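Side-chain contacts in WbbM protein (Klebsiella pneumoniae, PDB 6U4B), which probably acts as a bifunctional glycosyltransferase that polymerises the O-antigen sugar chain and assembles as a trimer: residues Y183-A188 with D239-N244; S232-L237 with R252-I257; I201-D206 with Y265-Q270; W158-A163 with G210-M215. All coordinates share one frame; numbering follows the deposited sequence.

Interaction 1: Y183-A188 with D239-N244; sequences YQAAIA and DAISMN
No flat group enters the contact of Ala-185 with Ala-240 and Ile-241: the nearby ring, that of Tyr-183, turns to the far side of its helix, where Ile-187 CG1 lies 3.8 Å above one ring face, offset toward the rim, and the ring of Tyr-172 also meets it. The OH of Tyr-183 is hydrogen-bonded to Asn-205 OD1. The contact itself is made by methyl groups. Ala-185 CB presses on Ile-241 CG2 at 3.6 Å, and it reaches Ala-240 CB more loosely at 4.4 Å. Alanine suits this place because the backbones come close, the CA atoms of Ala-185 and Ala-240 being 6.4 Å apart. In Ile-241 the first torsion (chi1 64°) tucks CG1 between the backbone N and the carbonyl carbon, leaving the CG2 branch to meet Ala-185. Ile-241 belongs to the extended segment that follows the end of helix 220-240, and its backbone hydrogen-bonds to the second subunit. Its side chain therefore lies between helix 180-193 of its own chain and Phe-543 of that second subunit. With only carbon meeting carbon, the contact probably gains from excluding water and from shape, and does little to fix direction.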
loop_
_atom_site.group_PDB
_atom_site.type_symbol
_atom_site.label_atom_id
_atom_site.label_comp_id
_atom_site.label_asym_id
_atom_site.label_seq_id
_atom_site.Cartn_x
_atom_site.Cartn_y
_atom_site.Cartn_z
ATOM N N TYR A 183 -48.054 24.858 -1.326
ATOM C CA TYR A 183 -48.966 24.935 -2.462
ATOM C C TYR A 183 -49.288 26.383 -2.807
ATOM O O TYR A 183 -49.406 26.733 -3.987
ATOM C CB TYR A 183 -50.242 24.147 -2.160
ATOM C CG TYR A 183 -51.252 24.133 -3.289
ATOM C CD1 TYR A 183 -52.572 24.510 -3.072
ATOM C CD2 TYR A 183 -50.885 23.744 -4.570
ATOM C CE1 TYR A 183 -53.500 24.498 -4.101
ATOM C CE2 TYR A 183 -51.804 23.730 -5.604
ATOM C CZ TYR A 183 -53.110 24.107 -5.365
ATOM O OH TYR A 183 -54.026 24.092 -6.394
ATOM N N GLN A 184 -49.427 27.239 -1.790
ATOM C CA GLN A 184 -49.616 28.666 -2.039
ATOM C C GLN A 184 -48.456 29.242 -2.839
ATOM O O GLN A 184 -48.662 30.060 -3.744
ATOM C CB GLN A 184 -49.768 29.421 -0.718
ATOM C CG GLN A 184 -51.102 29.232 -0.025
ATOM C CD GLN A 184 -51.189 30.009 1.273
ATOM O OE1 GLN A 184 -50.526 29.676 2.255
ATOM N NE2 GLN A 184 -52.001 31.060 1.280
ATOM N N ALA A 185 -47.228 28.828 -2.517
ATOM C CA ALA A 185 -46.065 29.314 -3.253
ATOM C C ALA A 185 -46.113 28.877 -4.711
ATOM O O ALA A 185 -45.738 29.641 -5.609
ATOM C CB ALA A 185 -44.782 28.820 -2.586
ATOM N N ALA A 186 -46.571 27.648 -4.966
ATOM C CA ALA A 186 -46.680 27.171 -6.340
ATOM C C ALA A 186 -47.778 27.909 -7.096
ATOM O O ALA A 186 -47.632 28.188 -8.292
ATOM C CB ALA A 186 -46.933 25.664 -6.354
ATOM N N ILE A 187 -48.880 28.237 -6.415
ATOM C CA ILE A 187 -49.970 28.963 -7.062
ATOM C C ILE A 187 -49.503 30.344 -7.506
ATOM O O ILE A 187 -49.801 30.785 -8.624
ATOM C CB ILE A 187 -51.189 29.051 -6.121
ATOM C CG1 ILE A 187 -51.826 27.674 -5.944
ATOM C CG2 ILE A 187 -52.214 30.050 -6.648
ATOM C CD1 ILE A 187 -52.215 27.013 -7.251
ATOM N N ALA A 188 -48.758 31.042 -6.646
ATOM C CA ALA A 188 -48.266 32.369 -7.002
ATOM C C ALA A 188 -47.354 32.319 -8.219
ATOM O O ALA A 188 -47.348 33.253 -9.030
ATOM C CB ALA A 188 -47.536 32.996 -5.813
ATOM N N ASP A 239 -36.911 27.608 -5.653
ATOM C CA ASP A 239 -36.385 28.842 -5.082
ATOM C C ASP A 239 -37.339 29.483 -4.084
ATOM O O ASP A 239 -36.901 30.309 -3.276
ATOM C CB ASP A 239 -36.072 29.848 -6.193
ATOM C CG ASP A 239 -34.905 29.417 -7.064
ATOM O OD1 ASP A 239 -33.901 28.921 -6.514
ATOM O OD2 ASP A 239 -34.994 29.576 -8.299
ATOM N N ALA A 240 -38.622 29.115 -4.114
ATOM C CA ALA A 240 -39.648 29.819 -3.358
ATOM C C ALA A 240 -40.026 29.138 -2.050
ATOM O O ALA A 240 -40.685 29.767 -1.216
ATOM C CB ALA A 240 -40.908 29.994 -4.215
ATOM N N ILE A 241 -39.643 27.875 -1.846
ATOM C CA ILE A 241 -40.000 27.156 -0.631
ATOM C C ILE A 241 -38.740 26.635 0.043
ATOM O O ILE A 241 -37.677 26.512 -0.569
ATOM C CB ILE A 241 -40.979 25.988 -0.890
ATOM C CG1 ILE A 241 -40.330 24.916 -1.765
ATOM C CG2 ILE A 241 -42.269 26.492 -1.513
ATOM C CD1 ILE A 241 -41.218 23.707 -1.992
ATOM N N SER A 242 -38.884 26.326 1.330
ATOM C CA SER A 242 -37.826 25.696 2.105
ATOM C C SER A 242 -38.472 24.751 3.102
ATOM O O SER A 242 -39.377 25.150 3.839
ATOM C CB SER A 242 -36.968 26.736 2.833
ATOM O OG SER A 242 -37.673 27.299 3.924
ATOM N N MET A 243 -38.007 23.506 3.117
ATOM C CA MET A 243 -38.557 22.518 4.031
ATOM C C MET A 243 -38.196 22.856 5.473
ATOM O O MET A 243 -37.193 23.517 5.749
ATOM C CB MET A 243 -38.042 21.130 3.675
ATOM C CG MET A 243 -38.354 20.723 2.259
ATOM S SD MET A 243 -37.617 19.139 1.846
ATOM C CE MET A 243 -38.729 18.598 0.562
ATOM N N ASN A 244 -39.033 22.388 6.403
ATOM C CA ASN A 244 -38.858 22.648 7.834
ATOM C C ASN A 244 -38.839 21.305 8.562
ATOM O O ASN A 244 -39.859 20.870 9.102
ATOM C CB ASN A 244 -39.962 23.564 8.366
ATOM C CG ASN A 244 -39.812 23.852 9.847
ATOM O OD1 ASN A 244 -38.699 23.914 10.370
ATOM N ND2 ASN A 244 -40.937 24.019 10.534
#

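Interaction 2: S232-L237 with R252-I257; sequences SILDNL and RVIGHI
Leu-237 and Ile-254 bury about equal areas in this meeting between helix 220-240 and the first turns of helix 253-272. The CD2 methyl of Leu-237 sits in the notch between the ends of Ile-254 and Ile-257, which stand three residues apart on one ridge of their helix. Leu-237 CD2 touches Ile-257 CD1 at 3.8 Å, a tip-to-tip meeting, and Ile-254 CD1 at 3.9 Å as the two side chains slide past each other. Leu-237 is aimed there by its first torsion (-174°), which sets CG opposite the backbone N. The second bump points the other way: Ile-254 CG2 sits before the fork of Leu-234, 4.1 Å from Leu-234 CD1 and 4.2 Å from Leu-234 CD2. Ile-254 thus offers one branch to each leucine, CD1 to Leu-237 and CG2 to Leu-234, which suits a beta-branched residue. The short segments run roughly antiparallel, their N-to-C directions 143° apart, and their axes come no nearer than 11.5 Å, a spacing that long branched side chains can span. Tyr-79 of helix 76-79 packs on both Leu-234 and Ile-254, Ala-186 of helix 180-193 touches Ile-257, and Phe-543 of the second subunit reaches Ile-254. All four touching residues are buried, and no hydrogen bond crosses between the segments. Such an entirely aliphatic interface rests on dispersion and the exclusion of water, and its specificity probably comes from the fit of the methyl branches.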
loop_
_atom_site.group_PDB
_atom_site.type_symbol
_atom_site.label_atom_id
_atom_site.label_comp_id
_atom_site.label_asym_id
_atom_site.label_seq_id
_atom_site.Cartn_x
_atom_site.Cartn_y
_atom_site.Cartn_z
ATOM N N SER A 232 -41.108 24.270 -15.619
ATOM C CA SER A 232 -40.788 25.684 -15.445
ATOM C C SER A 232 -41.316 26.194 -14.111
ATOM O O SER A 232 -40.663 27.003 -13.440
ATOM C CB SER A 232 -41.362 26.506 -16.598
ATOM O OG SER A 232 -42.774 26.595 -16.508
ATOM N N ILE A 233 -42.498 25.723 -13.709
ATOM C CA ILE A 233 -43.053 26.093 -12.411
ATOM C C ILE A 233 -42.263 25.438 -11.287
ATOM O O ILE A 233 -41.953 26.076 -10.272
ATOM C CB ILE A 233 -44.543 25.715 -12.350
ATOM C CG1 ILE A 233 -45.347 26.571 -13.333
ATOM C CG2 ILE A 233 -45.076 25.854 -10.929
ATOM C CD1 ILE A 233 -46.672 25.968 -13.721
ATOM N N LEU A 234 -41.928 24.157 -11.443
ATOM C CA LEU A 234 -41.209 23.455 -10.387
ATOM C C LEU A 234 -39.801 24.013 -10.197
ATOM O O LEU A 234 -39.310 24.064 -9.065
ATOM C CB LEU A 234 -41.169 21.954 -10.685
ATOM C CG LEU A 234 -42.535 21.259 -10.777
ATOM C CD1 LEU A 234 -42.381 19.755 -10.968
ATOM C CD2 LEU A 234 -43.398 21.568 -9.554
ATOM N N ASP A 235 -39.149 24.449 -11.280
ATOM C CA ASP A 235 -37.853 25.108 -11.145
ATOM C C ASP A 235 -37.955 26.334 -10.246
ATOM O O ASP A 235 -37.150 26.513 -9.324
ATOM C CB ASP A 235 -37.306 25.510 -12.517
ATOM C CG ASP A 235 -36.864 24.325 -13.345
ATOM O OD1 ASP A 235 -36.931 24.420 -14.589
ATOM O OD2 ASP A 235 -36.468 23.295 -12.757
ATOM N N ASN A 236 -38.942 27.194 -10.504
ATOM C CA ASN A 236 -39.133 28.364 -9.657
ATOM C C ASN A 236 -39.598 27.974 -8.262
ATOM O O ASN A 236 -39.270 28.660 -7.287
ATOM C CB ASN A 236 -40.132 29.328 -10.299
ATOM C CG ASN A 236 -39.554 30.060 -11.496
ATOM O OD1 ASN A 236 -38.793 29.491 -12.277
ATOM N ND2 ASN A 236 -39.909 31.332 -11.641
ATOM N N LEU A 237 -40.353 26.877 -8.146
ATOM C CA LEU A 237 -40.828 26.443 -6.837
ATOM C C LEU A 237 -39.666 26.103 -5.912
ATOM O O LEU A 237 -39.736 26.344 -4.700
ATOM C CB LEU A 237 -41.760 25.243 -6.989
ATOM C CG LEU A 237 -42.430 24.775 -5.697
ATOM C CD1 LEU A 237 -43.303 25.882 -5.119
ATOM C CD2 LEU A 237 -43.242 23.510 -5.933
ATOM N N ARG A 252 -41.880 14.592 -0.077
ATOM C CA ARG A 252 -42.500 14.434 -1.383
ATOM C C ARG A 252 -43.366 15.641 -1.784
ATOM O O ARG A 252 -44.252 15.483 -2.635
ATOM C CB ARG A 252 -43.333 13.148 -1.400
ATOM C CG ARG A 252 -42.558 11.906 -0.985
ATOM C CD ARG A 252 -43.494 10.807 -0.518
ATOM N NE ARG A 252 -44.302 10.274 -1.608
ATOM C CZ ARG A 252 -45.538 9.813 -1.453
ATOM N NH1 ARG A 252 -46.211 9.338 -2.493
ATOM N NH2 ARG A 252 -46.104 9.841 -0.254
ATOM N N VAL A 253 -43.103 16.819 -1.204
ATOM C CA VAL A 253 -43.936 17.995 -1.437
ATOM C C VAL A 253 -44.017 18.326 -2.920
ATOM O O VAL A 253 -45.081 18.700 -3.429
ATOM C CB VAL A 253 -43.397 19.182 -0.622
ATOM C CG1 VAL A 253 -41.905 19.306 -0.806
ATOM C CG2 VAL A 253 -44.091 20.484 -1.036
ATOM N N ILE A 254 -42.902 18.174 -3.640
ATOM C CA ILE A 254 -42.879 18.504 -5.063
ATOM C C ILE A 254 -43.843 17.609 -5.829
ATOM O O ILE A 254 -44.657 18.081 -6.632
ATOM C CB ILE A 254 -41.449 18.390 -5.615
ATOM C CG1 ILE A 254 -40.480 19.214 -4.765
ATOM C CG2 ILE A 254 -41.401 18.848 -7.068
ATOM C CD1 ILE A 254 -40.678 20.710 -4.885
ATOM N N GLY A 255 -43.764 16.297 -5.592
ATOM C CA GLY A 255 -44.665 15.377 -6.268
ATOM C C GLY A 255 -46.118 15.617 -5.911
ATOM O O GLY A 255 -46.999 15.548 -6.772
ATOM N N HIS A 256 -46.389 15.904 -4.635
ATOM C CA HIS A 256 -47.756 16.189 -4.211
ATOM C C HIS A 256 -48.293 17.443 -4.889
ATOM O O HIS A 256 -49.455 17.480 -5.311
ATOM C CB HIS A 256 -47.812 16.333 -2.691
ATOM C CG HIS A 256 -47.463 15.078 -1.953
ATOM N ND1 HIS A 256 -47.812 13.824 -2.409
ATOM C CD2 HIS A 256 -46.795 14.883 -0.791
ATOM C CE1 HIS A 256 -47.378 12.912 -1.558
ATOM N NE2 HIS A 256 -46.757 13.528 -0.568
ATOM N N ILE A 257 -47.459 18.477 -5.010
ATOM C CA ILE A 257 -47.903 19.722 -5.630
ATOM C C ILE A 257 -48.174 19.511 -7.115
ATOM O O ILE A 257 -49.140 20.048 -7.670
ATOM C CB ILE A 257 -46.867 20.835 -5.382
ATOM C CG1 ILE A 257 -46.943 21.306 -3.928
ATOM C CG2 ILE A 257 -47.080 22.000 -6.335
ATOM C CD1 ILE A 257 -45.944 22.389 -3.572
#

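Interaction 3: I201-D206 with Y265-Q270; sequences IKTFND and YIIKLQ
Ile-267 packs against Phe-204 and Thr-203 in a helix-to-helix packing, joining helix 198-206 to helix 253-272 within the DUF4422 part of the chain. The tight part is on the Phe-204 side. Ile-267 CD1 rests 3.6 Å from Phe-204 CB and 3.8 Å from Phe-204 CA, so the methyl tip bears on the base of the aromatic side chain. The phenyl ring itself leads off: chi1 of 167° carries CG opposite the backbone N, and the ring packs on Arg-260, Asn-263 and Ile-264 of the partner helix and on Tyr-183. A beta-branched isoleucine suits this place, its CD1 arm reaching the base of Phe-204 while CG2 meets Thr-203. Ala-200, one turn earlier on helix 198-206, also packs on it. The looser part is the Thr-203 side, partly exposed to solvent, where the side chains of Thr-203 and Ile-267 pass at a slant, methyl against methyl. Threonine fits such a margin: its methyl faces the isoleucine, while its hydroxyl bonds back to the carbonyl of Thr-199 in its own helix and has a weak further bond to Gln-271. The closest approach on this margin is Thr-203 CG2 to Ile-267 CG2, at 4.0 Å.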
loop_
_atom_site.group_PDB
_atom_site.type_symbol
_atom_site.label_atom_id
_atom_site.label_comp_id
_atom_site.label_asym_id
_atom_site.label_seq_id
_atom_site.Cartn_x
_atom_site.Cartn_y
_atom_site.Cartn_z
ATOM N N ILE A 201 -56.887 28.069 -12.138
ATOM C CA ILE A 201 -56.467 27.855 -10.754
ATOM C C ILE A 201 -57.662 27.959 -9.816
ATOM O O ILE A 201 -57.843 27.130 -8.915
ATOM C CB ILE A 201 -55.364 28.856 -10.366
ATOM C CG1 ILE A 201 -54.112 28.631 -11.216
ATOM C CG2 ILE A 201 -55.040 28.746 -8.884
ATOM C CD1 ILE A 201 -53.085 29.739 -11.086
ATOM N N LYS A 202 -58.495 28.988 -10.013
ATOM C CA LYS A 202 -59.675 29.164 -9.172
ATOM C C LYS A 202 -60.648 28.005 -9.331
ATOM O O LYS A 202 -61.238 27.540 -8.349
ATOM C CB LYS A 202 -60.380 30.478 -9.509
ATOM C CG LYS A 202 -59.603 31.735 -9.187
ATOM C CD LYS A 202 -60.492 32.953 -9.387
ATOM C CE LYS A 202 -59.735 34.242 -9.144
ATOM N NZ LYS A 202 -58.677 34.465 -10.165
ATOM N N THR A 203 -60.841 27.538 -10.567
ATOM C CA THR A 203 -61.788 26.457 -10.820
ATOM C C THR A 203 -61.392 25.195 -10.065
ATOM O O THR A 203 -62.221 24.574 -9.388
ATOM C CB THR A 203 -61.873 26.177 -12.321
ATOM O OG1 THR A 203 -62.291 27.361 -13.009
ATOM C CG2 THR A 203 -62.865 25.056 -12.601
ATOM N N PHE A 204 -60.121 24.808 -10.162
ATOM C CA PHE A 204 -59.666 23.593 -9.496
ATOM C C PHE A 204 -59.700 23.744 -7.981
ATOM O O PHE A 204 -60.168 22.847 -7.270
ATOM C CB PHE A 204 -58.257 23.230 -9.960
ATOM C CG PHE A 204 -57.597 22.193 -9.102
ATOM C CD1 PHE A 204 -58.042 20.881 -9.116
ATOM C CD2 PHE A 204 -56.546 22.530 -8.267
ATOM C CE1 PHE A 204 -57.441 19.919 -8.320
ATOM C CE2 PHE A 204 -55.942 21.576 -7.470
ATOM C CZ PHE A 204 -56.388 20.268 -7.497
ATOM N N ASN A 205 -59.202 24.873 -7.468
ATOM C CA ASN A 205 -59.138 25.059 -6.022
ATOM C C ASN A 205 -60.526 25.048 -5.393
ATOM O O ASN A 205 -60.704 24.535 -4.282
ATOM C CB ASN A 205 -58.403 26.359 -5.690
ATOM C CG ASN A 205 -56.894 26.198 -5.725
ATOM O OD1 ASN A 205 -56.372 25.099 -5.536
ATOM N ND2 ASN A 205 -56.185 27.297 -5.963
ATOM N N ASP A 206 -61.522 25.600 -6.085
ATOM C CA ASP A 206 -62.885 25.605 -5.570
ATOM C C ASP A 206 -63.659 24.336 -5.901
ATOM O O ASP A 206 -64.751 24.140 -5.358
ATOM C CB ASP A 206 -63.663 26.815 -6.102
ATOM C CG ASP A 206 -63.176 28.128 -5.520
ATOM O OD1 ASP A 206 -63.749 29.182 -5.869
ATOM O OD2 ASP A 206 -62.211 28.107 -4.725
ATOM N N TYR A 265 -53.579 22.395 -15.182
ATOM C CA TYR A 265 -53.210 22.400 -16.593
ATOM C C TYR A 265 -54.318 21.819 -17.465
ATOM O O TYR A 265 -54.630 22.370 -18.526
ATOM C CB TYR A 265 -51.906 21.626 -16.793
ATOM C CG TYR A 265 -51.485 21.492 -18.238
ATOM C CD1 TYR A 265 -50.774 22.503 -18.873
ATOM C CD2 TYR A 265 -51.796 20.353 -18.969
ATOM C CE1 TYR A 265 -50.389 22.384 -20.195
ATOM C CE2 TYR A 265 -51.416 20.226 -20.291
ATOM C CZ TYR A 265 -50.713 21.242 -20.899
ATOM O OH TYR A 265 -50.333 21.111 -22.216
ATOM N N ILE A 266 -54.918 20.704 -17.038
ATOM C CA ILE A 266 -55.974 20.079 -17.828
ATOM C C ILE A 266 -57.196 20.983 -17.904
ATOM O O ILE A 266 -57.795 21.148 -18.974
ATOM C CB ILE A 266 -56.330 18.697 -17.248
ATOM C CG1 ILE A 266 -55.191 17.705 -17.484
ATOM C CG2 ILE A 266 -57.628 18.174 -17.854
ATOM C CD1 ILE A 266 -55.458 16.328 -16.925
ATOM N N ILE A 267 -57.582 21.588 -16.777
ATOM C CA ILE A 267 -58.760 22.451 -16.755
ATOM C C ILE A 267 -58.573 23.630 -17.700
ATOM O O ILE A 267 -59.516 24.055 -18.381
ATOM C CB ILE A 267 -59.051 22.908 -15.313
ATOM C CG1 ILE A 267 -59.546 21.725 -14.474
ATOM C CG2 ILE A 267 -60.063 24.049 -15.293
ATOM C CD1 ILE A 267 -59.727 22.049 -13.013
ATOM N N LYS A 268 -57.352 24.163 -17.776
ATOM C CA LYS A 268 -57.068 25.251 -18.705
ATOM C C LYS A 268 -57.248 24.806 -20.152
ATOM O O LYS A 268 -57.766 25.563 -20.982
ATOM C CB LYS A 268 -55.649 25.769 -18.468
ATOM C CG LYS A 268 -55.086 26.642 -19.576
ATOM C CD LYS A 268 -55.799 27.976 -19.664
ATOM C CE LYS A 268 -54.993 28.959 -20.494
ATOM N NZ LYS A 268 -54.505 28.343 -21.758
ATOM N N LEU A 269 -56.830 23.580 -20.473
ATOM C CA LEU A 269 -56.991 23.078 -21.835
ATOM C C LEU A 269 -58.462 22.887 -22.185
ATOM O O LEU A 269 -58.872 23.145 -23.324
ATOM C CB LEU A 269 -56.224 21.767 -22.004
ATOM C CG LEU A 269 -54.866 21.832 -22.706
ATOM C CD1 LEU A 269 -54.011 22.957 -22.140
ATOM C CD2 LEU A 269 -54.148 20.496 -22.585
ATOM N N GLN A 270 -59.269 22.441 -21.220
ATOM C CA GLN A 270 -60.698 22.276 -21.468
ATOM C C GLN A 270 -61.407 23.617 -21.600
ATOM O O GLN A 270 -62.382 23.731 -22.352
ATOM C CB GLN A 270 -61.327 21.445 -20.350
ATOM C CG GLN A 270 -60.756 20.039 -20.247
ATOM C CD GLN A 270 -61.106 19.352 -18.942
ATOM O OE1 GLN A 270 -60.981 19.936 -17.865
ATOM N NE2 GLN A 270 -61.547 18.102 -19.032
#

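Interaction 4: W158-A163 with G210-M215; sequences WSVTAA and GYYTNM
Trp-158 and Gly-210 form an antiparallel hydrogen-bonded pair, with Trp-158 N donating to Gly-210 O over 2.9 Å in a nearly straight line (174°). The return bond, Gly-210 N to Trp-158 O at 3.3 Å, is weak. Gly-210 is almost fully stretched, a conformation that residues with a CB seldom take up. Beyond the pair, aromatic and aliphatic side chains meet. The indole of Trp-158, with CG set opposite its own backbone N (chi1 -175°), presents its edge, CE3 lying 4.3 Å from Tyr-212 CD1. Val-160 crosses Tyr-212 at about a right angle, and its CG1 lies 3.5 Å from Tyr-212 OH and 3.8 Å from Tyr-212 CE1. Here the end of strand 152-159 meets the short strand 209-210, at a margin of the mixed sheet of the DUF4422 part. The chain then leaves strand geometry, and an inverse gamma turn is centred on Tyr-212, whose ring packs against Trp-158 and Val-160. In that side chain CG stands beside the backbone N (chi1 -76°), the rotation from which the ring meets both neighbours. His-171 meets the Tyr-212 ring edge-to-face and also touches the Trp-158 ring. A tyrosine serves well there, since its flat hydrocarbon part packs while its OH hydrogen-bonds to Asn-168 OD1.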
loop_
_atom_site.group_PDB
_atom_site.type_symbol
_atom_site.label_atom_id
_atom_site.label_comp_id
_atom_site.label_asym_id
_atom_site.label_seq_id
_atom_site.Cartn_x
_atom_site.Cartn_y
_atom_site.Cartn_z
ATOM N N TRP A 158 -61.309 11.670 -8.188
ATOM C CA TRP A 158 -61.577 11.285 -6.812
ATOM C C TRP A 158 -62.160 12.480 -6.070
ATOM O O TRP A 158 -61.696 13.612 -6.237
ATOM C CB TRP A 158 -60.299 10.787 -6.124
ATOM C CG TRP A 158 -60.520 10.259 -4.740
ATOM C CD1 TRP A 158 -61.133 9.088 -4.396
ATOM C CD2 TRP A 158 -60.113 10.874 -3.512
ATOM N NE1 TRP A 158 -61.141 8.941 -3.030
ATOM C CE2 TRP A 158 -60.521 10.023 -2.464
ATOM C CE3 TRP A 158 -59.447 12.062 -3.196
ATOM C CZ2 TRP A 158 -60.284 10.324 -1.124
ATOM C CZ3 TRP A 158 -59.213 12.359 -1.865
ATOM C CH2 TRP A 158 -59.630 11.493 -0.846
ATOM N N SER A 159 -63.180 12.226 -5.257
ATOM C CA SER A 159 -63.900 13.286 -4.564
ATOM C C SER A 159 -63.268 13.556 -3.206
ATOM O O SER A 159 -63.088 12.635 -2.402
ATOM C CB SER A 159 -65.374 12.913 -4.396
ATOM O OG SER A 159 -66.040 13.839 -3.558
ATOM N N VAL A 160 -62.935 14.826 -2.953
ATOM C CA VAL A 160 -62.355 15.213 -1.670
ATOM C C VAL A 160 -63.404 15.474 -0.602
ATOM O O VAL A 160 -63.051 15.601 0.577
ATOM C CB VAL A 160 -61.473 16.467 -1.818
ATOM C CG1 VAL A 160 -60.318 16.194 -2.767
ATOM C CG2 VAL A 160 -62.302 17.646 -2.303
ATOM N N THR A 161 -64.682 15.561 -0.975
ATOM C CA THR A 161 -65.716 15.817 0.022
ATOM C C THR A 161 -65.957 14.604 0.909
ATOM O O THR A 161 -66.326 14.758 2.079
ATOM C CB THR A 161 -67.018 16.247 -0.658
ATOM O OG1 THR A 161 -67.325 15.345 -1.727
ATOM C CG2 THR A 161 -66.890 17.660 -1.206
ATOM N N ALA A 162 -65.755 13.395 0.378
ATOM C CA ALA A 162 -65.886 12.200 1.205
ATOM C C ALA A 162 -64.798 12.133 2.267
ATOM O O ALA A 162 -65.044 11.645 3.376
ATOM C CB ALA A 162 -65.853 10.946 0.330
ATOM N N ALA A 163 -63.599 12.621 1.956
ATOM C CA ALA A 163 -62.506 12.648 2.918
ATOM C C ALA A 163 -62.643 13.767 3.941
ATOM O O ALA A 163 -61.776 13.897 4.811
ATOM C CB ALA A 163 -61.166 12.776 2.188
ATOM N N GLY A 210 -61.042 15.898 -8.542
ATOM C CA GLY A 210 -59.920 16.070 -9.443
ATOM C C GLY A 210 -59.150 14.778 -9.575
ATOM O O GLY A 210 -59.416 13.786 -8.888
ATOM N N TYR A 211 -58.176 14.808 -10.480
ATOM C CA TYR A 211 -57.343 13.642 -10.762
ATOM C C TYR A 211 -56.148 13.665 -9.817
ATOM O O TYR A 211 -55.154 14.351 -10.067
ATOM C CB TYR A 211 -56.902 13.635 -12.219
ATOM C CG TYR A 211 -58.045 13.713 -13.207
ATOM C CD1 TYR A 211 -58.361 14.908 -13.837
ATOM C CD2 TYR A 211 -58.806 12.591 -13.508
ATOM C CE1 TYR A 211 -59.402 14.985 -14.743
ATOM C CE2 TYR A 211 -59.848 12.656 -14.414
ATOM C CZ TYR A 211 -60.143 13.856 -15.026
ATOM O OH TYR A 211 -61.182 13.927 -15.929
ATOM N N TYR A 212 -56.247 12.912 -8.719
ATOM C CA TYR A 212 -55.161 12.814 -7.745
ATOM C C TYR A 212 -54.281 11.632 -8.138
ATOM O O TYR A 212 -54.372 10.527 -7.596
ATOM C CB TYR A 212 -55.718 12.690 -6.333
ATOM C CG TYR A 212 -56.218 14.014 -5.808
ATOM C CD1 TYR A 212 -57.492 14.473 -6.120
ATOM C CD2 TYR A 212 -55.403 14.823 -5.028
ATOM C CE1 TYR A 212 -57.945 15.693 -5.654
ATOM C CE2 TYR A 212 -55.846 16.041 -4.557
ATOM C CZ TYR A 212 -57.118 16.473 -4.873
ATOM O OH TYR A 212 -57.560 17.687 -4.405
ATOM N N THR A 213 -53.409 11.887 -9.108
ATOM C CA THR A 213 -52.641 10.833 -9.747
ATOM C C THR A 213 -51.486 11.460 -10.512
ATOM O O THR A 213 -51.484 12.660 -10.803
ATOM C CB THR A 213 -53.515 10.010 -10.698
ATOM O OG1 THR A 213 -52.777 8.882 -11.184
ATOM C CG2 THR A 213 -53.955 10.868 -11.880
ATOM N N ASN A 214 -50.494 10.624 -10.816
ATOM C CA ASN A 214 -49.474 10.921 -11.814
ATOM C C ASN A 214 -49.488 9.872 -12.919
ATOM O O ASN A 214 -48.504 9.714 -13.646
ATOM C CB ASN A 214 -48.092 11.011 -11.164
ATOM C CG ASN A 214 -47.847 9.895 -10.170
ATOM O OD1 ASN A 214 -48.784 9.363 -9.575
ATOM N ND2 ASN A 214 -46.588 9.536 -9.981
ATOM N N MET A 215 -50.595 9.148 -13.041
ATOM C CA MET A 215 -50.743 8.061 -13.995
ATOM C C MET A 215 -51.629 8.542 -15.138
ATOM O O MET A 215 -52.800 8.871 -14.924
ATOM C CB MET A 215 -51.346 6.838 -13.304
ATOM C CG MET A 215 -51.280 5.546 -14.091
ATOM S SD MET A 215 -51.507 4.116 -13.014
ATOM C CE MET A 215 -53.117 4.468 -12.310
#

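All four contacts lie in the DUF4422 part of the chain, away from the magnesium site. Interaction 4 opens first along the sequence and belongs to the mixed sheet; interactions 2 and 3 pack helix on helix, while interaction 1 sets helix 180-193 against the end of helix 220-240 and the loop that follows. Interactions 1 and 2 share helix 220-240, with centres about 8 Å apart, and touch where Met-243 meets Val-253. Interactions 2 and 3 use helix 253-272 at sites about 17 Å apart between centres. Interaction 3 touches interaction 1 through Tyr-183 and interaction 4 through Phe-204 and Tyr-212. Interactions 1, 3 and 4 alternate along the chain, drawing remote residues into one cluster, whose 239-244 end reaches another subunit.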